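Local atomic coordinates of hypothetical protein (Parabacteroides merdae, PDB entry 4OO3), a protein that is probably an NAD(P)-dependent oxidoreductase, joining a nucleotide-binding Rossmann domain to a C-terminal domain built around a mixed beta sheet. Residues E133-A138 against N422-Y427. Numbering follows the deposited sequence.
Sequences ECFAIA and NMLAKY
Two groups, D147 OD2 and M121 N, hydrogen-bond to Y427 OH, anchoring the helix turn from which M423 and L424 reach across to F135. D147 OD2 is shared between Y427 OH and, in a salt bridge, K426 NZ, tying the two neighbouring residues to one carboxylate oxygen. K426 packs its CD 4.3 Å above the plane of the Y427 ring, over the centre. The contact between the helices is itself apolar, with no hydrogen bond crossing it, and its 171 Å² of buried surface depends on one aromatic ring. With CG anti to its carbonyl carbon (chi1 -81°), F135 spans the gap between backbones whose nearest CA atoms, those of F135 and L424, lie 8.8 Å apart. Two parts of the ring's rim are used: CD2 and CE2 meet L424, CE1 and CZ meet M423, both obliquely from the same side of the ring plane. L424 brings CD2 to 3.5 Å from F135 CD2, the side chains running past each other in opposite senses. The selenomethionine M423 crosses at nearly a right angle: its chain bends at chi3 (-80°), and its CE comes within 3.7 Å of F135 CE1. The SE atom lies 5.3 Å from the centroid of the F135 ring and 76° off the normal, a Met-aromatic contact at the ring edge. Replacing F135 with an alanine would remove the ring, and would probably leave M423 CE and L424 CD2 without this partner and open a gap between the two helices. F135 and M423 also touch M121, while L145 and Y146 pack against F135 and M423 respectively. Helix 125-140, the crossover between parallel strands 114-117 and 145-147, thus meets helix 419-439 beside the edge strand of the Rossmann sheet.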
# COMPACT_ATOMS: atom_id res chain seq x y z
N GLU A 133 -0.91 -13.55 15.74
CA GLU A 133 0.11 -13.99 16.69
C GLU A 133 1.32 -13.03 16.68
O GLU A 133 1.82 -12.64 17.74
CB GLU A 133 0.55 -15.43 16.40
CG GLU A 133 1.25 -16.11 17.57
CD GLU A 133 1.82 -17.48 17.22
OE1 GLU A 133 1.52 -18.02 16.14
OE2 GLU A 133 2.58 -18.04 18.05
N CYS A 134 1.76 -12.66 15.48
CA CYS A 134 2.84 -11.68 15.30
C CYS A 134 2.59 -10.41 16.10
O CYS A 134 3.47 -9.92 16.81
CB CYS A 134 3.02 -11.31 13.82
SG CYS A 134 3.57 -12.64 12.74
N PHE A 135 1.38 -9.87 15.99
CA PHE A 135 1.04 -8.67 16.74
C PHE A 135 1.00 -8.92 18.25
O PHE A 135 1.37 -8.05 19.04
CB PHE A 135 -0.28 -8.06 16.25
CG PHE A 135 -0.12 -7.22 15.01
CD1 PHE A 135 0.70 -6.10 15.02
CD2 PHE A 135 -0.78 -7.53 13.84
CE1 PHE A 135 0.85 -5.32 13.89
CE2 PHE A 135 -0.63 -6.76 12.71
CZ PHE A 135 0.18 -5.65 12.73
N ALA A 136 0.58 -10.12 18.64
CA ALA A 136 0.60 -10.52 20.06
C ALA A 136 2.04 -10.62 20.58
O ALA A 136 2.34 -10.16 21.68
CB ALA A 136 -0.13 -11.84 20.25
N ILE A 137 2.92 -11.21 19.78
CA ILE A 137 4.33 -11.32 20.15
C ILE A 137 4.98 -9.94 20.23
O ILE A 137 5.72 -9.65 21.17
CB ILE A 137 5.11 -12.21 19.17
CG1 ILE A 137 4.63 -13.66 19.27
CG2 ILE A 137 6.61 -12.14 19.44
CD1 ILE A 137 4.91 -14.46 18.01
N ALA A 138 4.69 -9.08 19.25
CA ALA A 138 5.22 -7.73 19.27
C ALA A 138 4.84 -7.00 20.56
O ALA A 138 5.69 -6.38 21.21
CB ALA A 138 4.72 -6.96 18.06
N ASN A 422 -6.34 -1.53 13.46
CA ASN A 422 -6.77 -1.20 12.09
C ASN A 422 -5.99 -1.92 10.99
O ASN A 422 -6.56 -2.19 9.92
CB ASN A 422 -6.76 0.31 11.86
CG ASN A 422 -7.78 1.03 12.73
OD1 ASN A 422 -8.50 0.41 13.52
ND2 ASN A 422 -7.86 2.34 12.59
N MSE A 423 -4.72 -2.24 11.24
CA MSE A 423 -3.97 -3.12 10.33
C MSE A 423 -4.63 -4.48 10.32
O MSE A 423 -4.87 -5.06 9.26
CB MSE A 423 -2.49 -3.24 10.72
CG MSE A 423 -1.70 -1.99 10.33
SE MSE A 423 0.23 -2.22 10.66
CE MSE A 423 0.29 -1.87 12.60
N LEU A 424 -4.97 -4.99 11.50
CA LEU A 424 -5.69 -6.25 11.60
C LEU A 424 -7.07 -6.21 10.93
O LEU A 424 -7.43 -7.14 10.22
CB LEU A 424 -5.84 -6.67 13.06
CG LEU A 424 -4.57 -7.21 13.72
CD1 LEU A 424 -4.84 -7.47 15.19
CD2 LEU A 424 -4.09 -8.47 13.01
N ALA A 425 -7.84 -5.14 11.15
CA ALA A 425 -9.15 -5.02 10.49
C ALA A 425 -9.00 -5.02 8.98
O ALA A 425 -9.81 -5.62 8.27
CB ALA A 425 -9.88 -3.76 10.96
N LYS A 426 -7.95 -4.36 8.51
CA LYS A 426 -7.65 -4.26 7.10
C LYS A 426 -7.40 -5.64 6.51
O LYS A 426 -8.02 -6.01 5.51
CB LYS A 426 -6.40 -3.40 6.93
CG LYS A 426 -6.01 -3.07 5.50
CD LYS A 426 -4.50 -3.03 5.32
CE LYS A 426 -3.81 -2.13 6.32
NZ LYS A 426 -2.33 -2.16 6.22
N TYR A 427 -6.48 -6.38 7.13
CA TYR A 427 -6.11 -7.71 6.66
C TYR A 427 -7.23 -8.73 6.87
O TYR A 427 -7.35 -9.68 6.09
CB TYR A 427 -4.80 -8.18 7.31
CG TYR A 427 -3.60 -7.46 6.75
CD1 TYR A 427 -3.23 -7.64 5.42
CD2 TYR A 427 -2.84 -6.60 7.53
CE1 TYR A 427 -2.15 -6.96 4.89
CE2 TYR A 427 -1.76 -5.92 7.01
CZ TYR A 427 -1.43 -6.11 5.69
OH TYR A 427 -0.35 -5.46 5.15